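Local coordinates for protein putative malic enzyme ((S)-malate:NAD+ oxidoreductase (decarboxylating)) (Streptococcus pyogenes, PDB 2A9F) that probably catalyses the NAD-dependent oxidative decarboxylation of (S)-malate with the help of a divalent metal ion, at residues 68-73 against 90-95; 98-101 against 105-108; 122-127 against 149-154. All blocks are in the same frame, centred on the assembly; numbering follows the deposited sequence.

All three contacts lie in the N-terminal malic enzyme domain, around one parallel sheet. Contacts 1 and 2 share helix 85-102, and their centres are 10 Å apart. They also meet through the sheet: Val68 O to Ile108 N is 2.9 Å, a probable backbone hydrogen bond between neighbouring strands. Contact 3 is a helix pair whose centre is 17 Å from that of contact 1. It touches strand 67-72 where Val124 CG2 packs on Ile71 CD1 at 3.5 Å. Contacts 2 and 3 do not touch. Contact 1 is nearest the metal site: the side chain of Lys95, the predicted proton acceptor, lies about 4 Å from a bound magnesium ion.

Contact 1: 68-73 against 90-95; sequences VAVISD and PVMEGK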
ATOM      1  N   VAL A  68       4.408   6.455   4.162  1.00 39.39           N
ATOM      2  CA  VAL A  68       3.698   7.326   3.258  1.00 38.11           C
ATOM      3  C   VAL A  68       3.387   6.545   1.992  1.00 37.96           C
ATOM      4  O   VAL A  68       4.084   5.592   1.634  1.00 36.90           O
ATOM      5  CB  VAL A  68       4.552   8.553   2.902  1.00 37.46           C
ATOM      6  CG1 VAL A  68       3.861   9.379   1.855  1.00 40.64           C
ATOM      7  CG2 VAL A  68       4.767   9.406   4.149  1.00 35.65           C
ATOM      8  N   ALA A  69       2.315   6.930   1.328  1.00 38.13           N
ATOM      9  CA  ALA A  69       1.959   6.277   0.093  1.00 37.03           C
ATOM     10  C   ALA A  69       2.348   7.190  -1.072  1.00 37.26           C
ATOM     11  O   ALA A  69       2.217   8.412  -0.998  1.00 35.39           O
ATOM     12  CB  ALA A  69       0.466   5.989   0.073  1.00 39.43           C
ATOM     13  N   VAL A  70       2.868   6.591  -2.131  1.00 37.81           N
ATOM     14  CA  VAL A  70       3.218   7.341  -3.315  1.00 39.07           C
ATOM     15  C   VAL A  70       2.144   6.895  -4.303  1.00 41.89           C
ATOM     16  O   VAL A  70       2.128   5.741  -4.737  1.00 41.26           O
ATOM     17  CB  VAL A  70       4.596   6.955  -3.810  1.00 39.43           C
ATOM     18  CG1 VAL A  70       4.989   7.833  -4.982  1.00 38.98           C
ATOM     19  CG2 VAL A  70       5.590   7.072  -2.661  1.00 38.69           C
ATOM     20  N   ILE A  71       1.236   7.805  -4.639  1.00 43.40           N
ATOM     21  CA  ILE A  71       0.121   7.474  -5.520  1.00 44.22           C
ATOM     22  C   ILE A  71       0.079   8.215  -6.852  1.00 45.68           C
ATOM     23  O   ILE A  71       0.351   9.416  -6.928  1.00 45.96           O
ATOM     24  CB  ILE A  71      -1.218   7.713  -4.788  1.00 44.24           C
ATOM     25  CG1 ILE A  71      -1.199   7.020  -3.423  1.00 44.01           C
ATOM     26  CG2 ILE A  71      -2.362   7.163  -5.597  1.00 41.71           C
ATOM     27  CD1 ILE A  71      -2.346   7.424  -2.529  1.00 44.93           C
ATOM     28  N   SER A  72      -0.288   7.472  -7.895  1.00 45.60           N
ATOM     29  CA  SER A  72      -0.400   7.981  -9.261  1.00 44.10           C
ATOM     30  C   SER A  72      -1.418   7.167 -10.051  1.00 46.13           C
ATOM     31  O   SER A  72      -1.826   6.068  -9.641  1.00 46.66           O
ATOM     32  CB  SER A  72       0.959   7.892  -9.962  1.00 42.78           C
ATOM     33  OG  SER A  72       0.828   7.674 -11.359  1.00 40.36           O
ATOM     34  N   ASP A  73      -1.825   7.711 -11.193  1.00 46.71           N
ATOM     35  CA  ASP A  73      -2.764   7.031 -12.083  1.00 45.92           C
ATOM     36  C   ASP A  73      -2.047   6.772 -13.406  1.00 44.90           C
ATOM     37  O   ASP A  73      -2.667   6.370 -14.390  1.00 45.02           O
ATOM     38  CB  ASP A  73      -3.987   7.896 -12.331  1.00 46.00           C
ATOM     39  CG  ASP A  73      -3.613   9.271 -12.759  1.00 45.72           C
ATOM     40  OD1 ASP A  73      -2.502   9.418 -13.306  1.00 45.41           O
ATOM     41  OD2 ASP A  73      -4.412  10.205 -12.557  1.00 48.64           O
ATOM     42  N   PRO A  90       7.413   1.360 -11.897  1.00 38.44           N
ATOM     43  CA  PRO A  90       8.873   1.485 -11.777  1.00 37.33           C
ATOM     44  C   PRO A  90       9.270   2.846 -11.210  1.00 37.81           C
ATOM     45  O   PRO A  90      10.188   2.943 -10.399  1.00 39.99           O
ATOM     46  CB  PRO A  90       9.359   1.307 -13.216  1.00 33.22           C
ATOM     47  CG  PRO A  90       8.363   0.390 -13.773  1.00 32.42           C
ATOM     48  CD  PRO A  90       7.050   0.929 -13.256  1.00 35.91           C
ATOM     49  N   VAL A  91       8.568   3.892 -11.636  1.00 37.73           N
ATOM     50  CA  VAL A  91       8.857   5.241 -11.171  1.00 38.44           C
ATOM     51  C   VAL A  91       8.364   5.498  -9.739  1.00 40.34           C
ATOM     52  O   VAL A  91       9.050   6.139  -8.944  1.00 42.84           O
ATOM     53  CB  VAL A  91       8.237   6.291 -12.116  1.00 37.39           C
ATOM     54  CG1 VAL A  91       8.452   7.694 -11.567  1.00 34.99           C
ATOM     55  CG2 VAL A  91       8.853   6.164 -13.491  1.00 33.52           C
ATOM     56  N   MET A  92       7.188   4.991  -9.402  1.00 41.12           N
ATOM     57  CA  MET A  92       6.654   5.194  -8.062  1.00 42.14           C
ATOM     58  C   MET A  92       7.459   4.394  -7.032  1.00 44.17           C
ATOM     59  O   MET A  92       7.667   4.832  -5.905  1.00 43.90           O
ATOM     60  CB  MET A  92       5.176   4.798  -8.032  1.00 38.68           C
ATOM     61  CG  MET A  92       4.346   5.508  -9.124  1.00 34.33           C
ATOM     62  SD  MET A  92       4.533   7.292  -9.034  1.00 29.92           S
ATOM     63  CE  MET A  92       5.243   7.634 -10.580  1.00 36.36           C
ATOM     64  N   GLU A  93       7.942   3.223  -7.400  1.00 46.22           N
ATOM     65  CA  GLU A  93       8.705   2.507  -6.409  1.00 48.93           C
ATOM     66  C   GLU A  93      10.129   3.059  -6.363  1.00 48.84           C
ATOM     67  O   GLU A  93      10.821   2.937  -5.352  1.00 46.10           O
ATOM     68  CB  GLU A  93       8.644   0.994  -6.647  1.00 50.82           C
ATOM     69  CG  GLU A  93       9.100   0.488  -7.974  1.00 54.43           C
ATOM     70  CD  GLU A  93       8.676  -0.971  -8.177  1.00 56.71           C
ATOM     71  OE1 GLU A  93       7.458  -1.232  -8.318  1.00 53.13           O
ATOM     72  OE2 GLU A  93       9.562  -1.855  -8.183  1.00 59.05           O
ATOM     73  N   GLY A  94      10.551   3.701  -7.447  1.00 49.57           N
ATOM     74  CA  GLY A  94      11.871   4.300  -7.451  1.00 48.71           C
ATOM     75  C   GLY A  94      11.781   5.486  -6.508  1.00 47.50           C
ATOM     76  O   GLY A  94      12.650   5.739  -5.669  1.00 46.63           O
ATOM     77  N   LYS A  95      10.680   6.208  -6.647  1.00 46.39           N
ATOM     78  CA  LYS A  95      10.420   7.364  -5.823  1.00 45.37           C
ATOM     79  C   LYS A  95      10.382   6.943  -4.354  1.00 43.39           C
ATOM     80  O   LYS A  95      10.894   7.657  -3.491  1.00 40.12           O
ATOM     81  CB  LYS A  95       9.084   7.990  -6.223  1.00 47.78           C
ATOM     82  CG  LYS A  95       8.844   9.380  -5.647  1.00 50.77           C
ATOM     83  CD  LYS A  95       9.643  10.433  -6.392  1.00 53.71           C
ATOM     84  CE  LYS A  95       9.125  11.837  -6.095  1.00 54.47           C
ATOM     85  NZ  LYS A  95       9.592  12.775  -7.161  1.00 55.66           N
TER
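Strand 68-72 and helix 90-95 run roughly antiparallel, at 156°, with their axes 8.6 Å apart at closest approach, and Val70 and Met92 have the nearest CA atoms. They are the first strand and the helix of a beta-alpha-beta unit that strand 106-111 completes. The contact is small, buried and apolar. Met92 is its centre. Its chain bends about CB-CG and again about CG-SD (chi2 -55°, chi3 118°), and the sulfur rests against the strand. SD meets Ser72 CB at 3.7 Å and Val70 CG1 at 4.1 Å. It thus touches two residues that point to the same side of the strand. Val70 CG1 also reaches Lys95 CG at 4.2 Å. Ser72 offers its CB here, while its OG bonds to Gly74 N. Met92 also packs on Asp138, a magnesium ligand. Lys95, the predicted proton acceptor, starts toward the strand and then leads away. Its NZ forms a salt bridge with Asp162, a weak hydrogen bond with Tyr40 of the second subunit, the predicted proton donor, and a long, weak ion pair with the metal ligand Glu137. In the backbone, Lys95 N bonds to Val91 O at 2.8 Å.

Contact 2: 98-101 against 105-108; sequences LFKA and VDAI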
ATOM      1  N   LEU A  98      13.701   6.353  -2.681  1.00 37.93           N
ATOM      2  CA  LEU A  98      14.383   7.570  -2.300  1.00 37.03           C
ATOM      3  C   LEU A  98      13.895   7.995  -0.935  1.00 37.75           C
ATOM      4  O   LEU A  98      14.690   8.396  -0.076  1.00 38.54           O
ATOM      5  CB  LEU A  98      14.126   8.681  -3.312  1.00 37.80           C
ATOM      6  CG  LEU A  98      14.631   8.361  -4.726  1.00 39.39           C
ATOM      7  CD1 LEU A  98      14.484   9.585  -5.593  1.00 37.40           C
ATOM      8  CD2 LEU A  98      16.088   7.910  -4.690  1.00 39.58           C
ATOM      9  N   PHE A  99      12.583   7.890  -0.735  1.00 38.18           N
ATOM     10  CA  PHE A  99      11.950   8.258   0.530  1.00 37.62           C
ATOM     11  C   PHE A  99      12.655   7.556   1.687  1.00 37.93           C
ATOM     12  O   PHE A  99      12.834   8.119   2.766  1.00 37.66           O
ATOM     13  CB  PHE A  99      10.486   7.831   0.523  1.00 38.70           C
ATOM     14  CG  PHE A  99       9.515   8.934   0.221  1.00 38.01           C
ATOM     15  CD1 PHE A  99       8.879   9.000  -1.014  1.00 38.61           C
ATOM     16  CD2 PHE A  99       9.222   9.897   1.178  1.00 37.13           C
ATOM     17  CE1 PHE A  99       7.957  10.017  -1.296  1.00 39.47           C
ATOM     18  CE2 PHE A  99       8.309  10.918   0.911  1.00 35.76           C
ATOM     19  CZ  PHE A  99       7.671  10.978  -0.336  1.00 37.94           C
ATOM     20  N   LYS A 100      13.052   6.314   1.453  1.00 37.23           N
ATOM     21  CA  LYS A 100      13.722   5.545   2.472  1.00 38.48           C
ATOM     22  C   LYS A 100      15.213   5.836   2.532  1.00 40.21           C
ATOM     23  O   LYS A 100      15.769   5.957   3.619  1.00 43.05           O
ATOM     24  CB  LYS A 100      13.513   4.043   2.244  1.00 36.81           C
ATOM     25  CG  LYS A 100      13.975   3.176   3.424  1.00 36.23           C
ATOM     26  CD  LYS A 100      13.143   3.498   4.675  1.00 37.82           C
ATOM     27  CE  LYS A 100      13.532   2.661   5.894  1.00 37.65           C
ATOM     28  NZ  LYS A 100      13.350   1.194   5.713  1.00 36.82           N
ATOM     29  N   ALA A 101      15.869   5.942   1.379  1.00 40.66           N
ATOM     30  CA  ALA A 101      17.313   6.182   1.363  1.00 41.82           C
ATOM     31  C   ALA A 101      17.768   7.570   1.875  1.00 43.60           C
ATOM     32  O   ALA A 101      18.719   7.675   2.644  1.00 43.45           O
ATOM     33  CB  ALA A 101      17.855   5.929  -0.037  1.00 40.80           C
ATOM     34  N   VAL A 105      11.930   7.486   5.705  1.00 40.20           N
ATOM     35  CA  VAL A 105      10.527   7.272   5.393  1.00 40.30           C
ATOM     36  C   VAL A 105      10.182   5.990   4.656  1.00 40.11           C
ATOM     37  O   VAL A 105      10.789   5.661   3.645  1.00 37.52           O
ATOM     38  CB  VAL A 105       9.969   8.458   4.560  1.00 42.18           C
ATOM     39  CG1 VAL A 105       8.421   8.392   4.493  1.00 39.30           C
ATOM     40  CG2 VAL A 105      10.453   9.781   5.155  1.00 40.96           C
ATOM     41  N   ASP A 106       9.195   5.277   5.184  1.00 40.80           N
ATOM     42  CA  ASP A 106       8.704   4.056   4.563  1.00 42.56           C
ATOM     43  C   ASP A 106       7.620   4.508   3.578  1.00 43.18           C
ATOM     44  O   ASP A 106       6.594   5.069   3.971  1.00 43.19           O
ATOM     45  CB  ASP A 106       8.119   3.108   5.625  1.00 43.82           C
ATOM     46  CG  ASP A 106       9.196   2.529   6.572  1.00 47.63           C
ATOM     47  OD1 ASP A 106      10.140   1.845   6.082  1.00 44.27           O
ATOM     48  OD2 ASP A 106       9.088   2.759   7.807  1.00 46.07           O
ATOM     49  N   ALA A 107       7.867   4.290   2.293  1.00 42.69           N
ATOM     50  CA  ALA A 107       6.919   4.689   1.262  1.00 42.84           C
ATOM     51  C   ALA A 107       6.490   3.475   0.438  1.00 41.42           C
ATOM     52  O   ALA A 107       7.325   2.693  -0.010  1.00 42.11           O
ATOM     53  CB  ALA A 107       7.549   5.769   0.351  1.00 42.80           C
ATOM     54  N   ILE A 108       5.181   3.339   0.252  1.00 40.54           N
ATOM     55  CA  ILE A 108       4.567   2.255  -0.503  1.00 39.92           C
ATOM     56  C   ILE A 108       4.131   2.806  -1.865  1.00 39.09           C
ATOM     57  O   ILE A 108       3.340   3.733  -1.930  1.00 40.79           O
ATOM     58  CB  ILE A 108       3.265   1.727   0.205  1.00 41.56           C
ATOM     59  CG1 ILE A 108       3.534   1.358   1.657  1.00 40.85           C
ATOM     60  CG2 ILE A 108       2.713   0.519  -0.544  1.00 42.15           C
ATOM     61  CD1 ILE A 108       4.453   0.190   1.839  1.00 44.35           C
TER
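Phe99 packs on Ala107 and Val105 where helix 85-102 turns into strand 106-111, the helix-to-strand return of a beta-alpha-beta unit. Phe99 CB meets Ala107 CB at 3.6 Å, and the same methyl lies close to CG and CD1 of the ring. On the other ortho carbon, Phe99 CD2 touches Val105 CG1 at 3.7 Å. Both partners approach the ring obliquely. The Val105 branch gets there because CG1 is anti to the backbone N (chi1 -168°). The backbones also meet. Val105 N gives a weak hydrogen bond to Phe99 O at 3.1 Å, bent to 135° at the hydrogen.

Beside this apolar patch, Lys100 and Asp106 lie side by side and point the same way. The lysine chain passes over the backbone of Val105, just before the strand, with Lys100 CD 3.4 Å from Val105 O. Its ammonium then forms a salt bridge whose hydrogen bond, Lys100 NZ to Asp106 OD1 at 3.3 Å, is weak. Stronger partners position both ends. Lys100 NZ bonds to Val24 O and Glu23 of the second subunit. Asp106 OD1 also accepts a bond from Val24 N of the second subunit, so the pair belongs to the subunit interface. Further out, the ring of Phe99 meets Phe329 edge-to-face. Just before strand 67-72, Asn66 ND2 bonds to Asp106 OD2.

Contact 3: 122-127 against 149-154; sequences SIVKAL and QRLIKE
Lys125 of helix 117-127 reaches across to Glu154, near the end of helix 143-154. Its side chain makes the polar half of this helix-to-helix contact. The path begins at CB, which points neither toward nor away from the other helix. CG and CD continue toward helix 143-154. CD is the first atom to touch: Lys125 CD lies 3.7 Å from Glu154 CB and 3.4 Å from Glu154 OE1. Thus an aliphatic part of the lysine rests on the glutamate. The bend about CG-CD (chi3 65°) swings CE alongside the carboxylate, with Lys125 CE 3.8 Å from Glu154 OE1. NZ then comes back to that oxygen. Lys125 NZ forms a salt bridge and hydrogen bond with Glu154 OE1 at 3.0 Å, nearly in line with its C-O bond.

The second carboxylate oxygen is used from within its own helix. Arg150 NE bonds to Glu154 OE2 at 2.9 Å on the syn side, 21° out of the carboxylate plane. The oxygen lies close to the guanidinium plane, and the N-H...O angle is 141°. Glu154 is therefore gripped at both oxygens by two cationic groups, which would be expected to favour its charged form. Arg150 NH2 has a further salt bridge to Glu118, earlier in helix 117-127, so the network ties the two helices together twice.

Beneath the charges is a buried apolar touch. Val124 CG1 meets Leu151 CG at 4.1 Å, and the two side chains cross at about a right angle. Leu151 also packs on Ile121.

The helices are successive connections of the parallel sheet, from strand 106-111 to 133-136 and from 133-136 to 159-161. The Lys125-Glu154-Arg150 network joins them. Helix 117-127 also faces strand 67-72, and its Ile123 packs on Ile123 of the second subunit.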
ATOM      1  N   SER A 122     -11.667   9.898  -3.831  1.00 51.56           N
ATOM      2  CA  SER A 122     -12.459   9.044  -2.964  1.00 51.06           C
ATOM      3  C   SER A 122     -11.754   7.737  -2.597  1.00 50.49           C
ATOM      4  O   SER A 122     -12.037   7.148  -1.543  1.00 48.30           O
ATOM      5  CB  SER A 122     -13.800   8.763  -3.633  1.00 52.35           C
ATOM      6  OG  SER A 122     -14.496   9.989  -3.799  1.00 55.08           O
ATOM      7  N   ILE A 123     -10.841   7.296  -3.466  1.00 50.00           N
ATOM      8  CA  ILE A 123     -10.061   6.066  -3.240  1.00 48.95           C
ATOM      9  C   ILE A 123      -9.020   6.327  -2.158  1.00 49.34           C
ATOM     10  O   ILE A 123      -8.887   5.565  -1.198  1.00 49.79           O
ATOM     11  CB  ILE A 123      -9.313   5.617  -4.527  1.00 48.97           C
ATOM     12  CG1 ILE A 123     -10.230   4.748  -5.392  1.00 47.49           C
ATOM     13  CG2 ILE A 123      -8.035   4.857  -4.160  1.00 46.94           C
ATOM     14  CD1 ILE A 123      -9.825   4.711  -6.843  1.00 48.23           C
ATOM     15  N   VAL A 124      -8.282   7.415  -2.339  1.00 47.61           N
ATOM     16  CA  VAL A 124      -7.248   7.829  -1.409  1.00 45.78           C
ATOM     17  C   VAL A 124      -7.836   8.160  -0.047  1.00 46.84           C
ATOM     18  O   VAL A 124      -7.283   7.771   0.979  1.00 45.10           O
ATOM     19  CB  VAL A 124      -6.507   9.055  -1.949  1.00 44.22           C
ATOM     20  CG1 VAL A 124      -5.697   9.713  -0.851  1.00 39.65           C
ATOM     21  CG2 VAL A 124      -5.621   8.634  -3.108  1.00 44.63           C
ATOM     22  N   LYS A 125      -8.961   8.869  -0.027  1.00 46.89           N
ATOM     23  CA  LYS A 125      -9.573   9.220   1.247  1.00 47.90           C
ATOM     24  C   LYS A 125      -9.844   7.922   2.023  1.00 46.12           C
ATOM     25  O   LYS A 125      -9.710   7.862   3.244  1.00 44.98           O
ATOM     26  CB  LYS A 125     -10.875  10.007   1.016  1.00 49.37           C
ATOM     27  CG  LYS A 125     -11.029  11.228   1.910  1.00 52.06           C
ATOM     28  CD  LYS A 125     -12.179  12.127   1.449  1.00 56.29           C
ATOM     29  CE  LYS A 125     -13.524  11.421   1.579  1.00 57.67           C
ATOM     30  NZ  LYS A 125     -14.631  12.152   0.908  1.00 57.45           N
ATOM     31  N   ALA A 126     -10.210   6.873   1.302  1.00 45.04           N
ATOM     32  CA  ALA A 126     -10.490   5.606   1.949  1.00 45.50           C
ATOM     33  C   ALA A 126      -9.200   4.908   2.413  1.00 46.38           C
ATOM     34  O   ALA A 126      -9.225   4.082   3.332  1.00 47.40           O
ATOM     35  CB  ALA A 126     -11.278   4.716   1.002  1.00 45.07           C
ATOM     36  N   LEU A 127      -8.082   5.241   1.771  1.00 45.38           N
ATOM     37  CA  LEU A 127      -6.791   4.663   2.116  1.00 45.81           C
ATOM     38  C   LEU A 127      -6.183   5.405   3.285  1.00 46.15           C
ATOM     39  O   LEU A 127      -5.489   4.817   4.115  1.00 47.54           O
ATOM     40  CB  LEU A 127      -5.813   4.765   0.944  1.00 46.30           C
ATOM     41  CG  LEU A 127      -6.040   3.896  -0.282  1.00 46.24           C
ATOM     42  CD1 LEU A 127      -5.154   4.357  -1.404  1.00 44.62           C
ATOM     43  CD2 LEU A 127      -5.765   2.452   0.073  1.00 46.98           C
ATOM     44  N   GLN A 149      -6.333  19.543  -3.947  1.00 59.82           N
ATOM     45  CA  GLN A 149      -7.060  20.481  -3.102  1.00 59.50           C
ATOM     46  C   GLN A 149      -8.192  19.820  -2.321  1.00 57.90           C
ATOM     47  O   GLN A 149      -8.395  20.104  -1.140  1.00 57.17           O
ATOM     48  CB  GLN A 149      -7.594  21.633  -3.949  1.00 61.90           C
ATOM     49  CG  GLN A 149      -6.490  22.400  -4.678  1.00 65.12           C
ATOM     50  CD  GLN A 149      -5.384  22.879  -3.741  1.00 67.78           C
ATOM     51  OE1 GLN A 149      -5.576  23.808  -2.949  1.00 66.15           O
ATOM     52  NE2 GLN A 149      -4.220  22.236  -3.824  1.00 68.48           N
ATOM     53  N   ARG A 150      -8.928  18.940  -2.982  1.00 54.95           N
ATOM     54  CA  ARG A 150     -10.016  18.238  -2.325  1.00 54.66           C
ATOM     55  C   ARG A 150      -9.428  17.263  -1.297  1.00 54.84           C
ATOM     56  O   ARG A 150     -10.054  16.972  -0.275  1.00 54.66           O
ATOM     57  CB  ARG A 150     -10.849  17.466  -3.359  1.00 52.56           C
ATOM     58  CG  ARG A 150     -11.854  18.305  -4.139  1.00 50.94           C
ATOM     59  CD  ARG A 150     -13.191  18.423  -3.403  1.00 46.80           C
ATOM     60  NE  ARG A 150     -13.895  17.146  -3.393  1.00 43.23           N
ATOM     61  CZ  ARG A 150     -14.403  16.567  -4.479  1.00 42.44           C
ATOM     62  NH1 ARG A 150     -14.294  17.156  -5.663  1.00 40.78           N
ATOM     63  NH2 ARG A 150     -14.998  15.386  -4.385  1.00 41.97           N
ATOM     64  N   LEU A 151      -8.221  16.770  -1.576  1.00 54.21           N
ATOM     65  CA  LEU A 151      -7.536  15.804  -0.711  1.00 53.23           C
ATOM     66  C   LEU A 151      -6.925  16.459   0.522  1.00 54.16           C
ATOM     67  O   LEU A 151      -6.952  15.902   1.624  1.00 52.94           O
ATOM     68  CB  LEU A 151      -6.450  15.090  -1.512  1.00 50.05           C
ATOM     69  CG  LEU A 151      -6.546  13.586  -1.767  1.00 46.04           C
ATOM     70  CD1 LEU A 151      -7.964  13.099  -1.787  1.00 44.62           C
ATOM     71  CD2 LEU A 151      -5.860  13.310  -3.076  1.00 45.25           C
ATOM     72  N   ILE A 152      -6.368  17.645   0.312  1.00 55.47           N
ATOM     73  CA  ILE A 152      -5.762  18.426   1.377  1.00 57.06           C
ATOM     74  C   ILE A 152      -6.840  18.845   2.369  1.00 60.37           C
ATOM     75  O   ILE A 152      -6.647  18.785   3.583  1.00 61.89           O
ATOM     76  CB  ILE A 152      -5.120  19.707   0.815  1.00 55.60           C
ATOM     77  CG1 ILE A 152      -3.786  19.370   0.138  1.00 55.88           C
ATOM     78  CG2 ILE A 152      -4.970  20.737   1.925  1.00 54.12           C
ATOM     79  CD1 ILE A 152      -3.092  20.572  -0.490  1.00 53.65           C
ATOM     80  N   LYS A 153      -7.971  19.283   1.826  1.00 62.97           N
ATOM     81  CA  LYS A 153      -9.098  19.748   2.618  1.00 64.02           C
ATOM     82  C   LYS A 153      -9.818  18.614   3.331  1.00 63.51           C
ATOM     83  O   LYS A 153     -10.028  18.674   4.540  1.00 64.33           O
ATOM     84  CB  LYS A 153     -10.078  20.518   1.718  1.00 64.48           C
ATOM     85  CG  LYS A 153     -10.175  22.020   2.005  1.00 65.74           C
ATOM     86  CD  LYS A 153     -10.810  22.280   3.385  1.00 67.36           C
ATOM     87  CE  LYS A 153     -11.103  23.766   3.659  1.00 67.61           C
ATOM     88  NZ  LYS A 153      -9.890  24.641   3.831  1.00 65.66           N
ATOM     89  N   GLU A 154     -10.173  17.570   2.592  1.00 63.53           N
ATOM     90  CA  GLU A 154     -10.888  16.439   3.169  1.00 63.68           C
ATOM     91  C   GLU A 154     -10.088  15.397   3.964  1.00 63.55           C
ATOM     92  O   GLU A 154     -10.683  14.591   4.674  1.00 63.57           O
ATOM     93  CB  GLU A 154     -11.695  15.743   2.064  1.00 64.38           C
ATOM     94  CG  GLU A 154     -12.924  16.538   1.629  1.00 66.29           C
ATOM     95  CD  GLU A 154     -13.496  16.099   0.291  1.00 67.35           C
ATOM     96  OE1 GLU A 154     -13.664  14.881   0.073  1.00 68.97           O
ATOM     97  OE2 GLU A 154     -13.792  16.984  -0.541  1.00 68.27           O
TER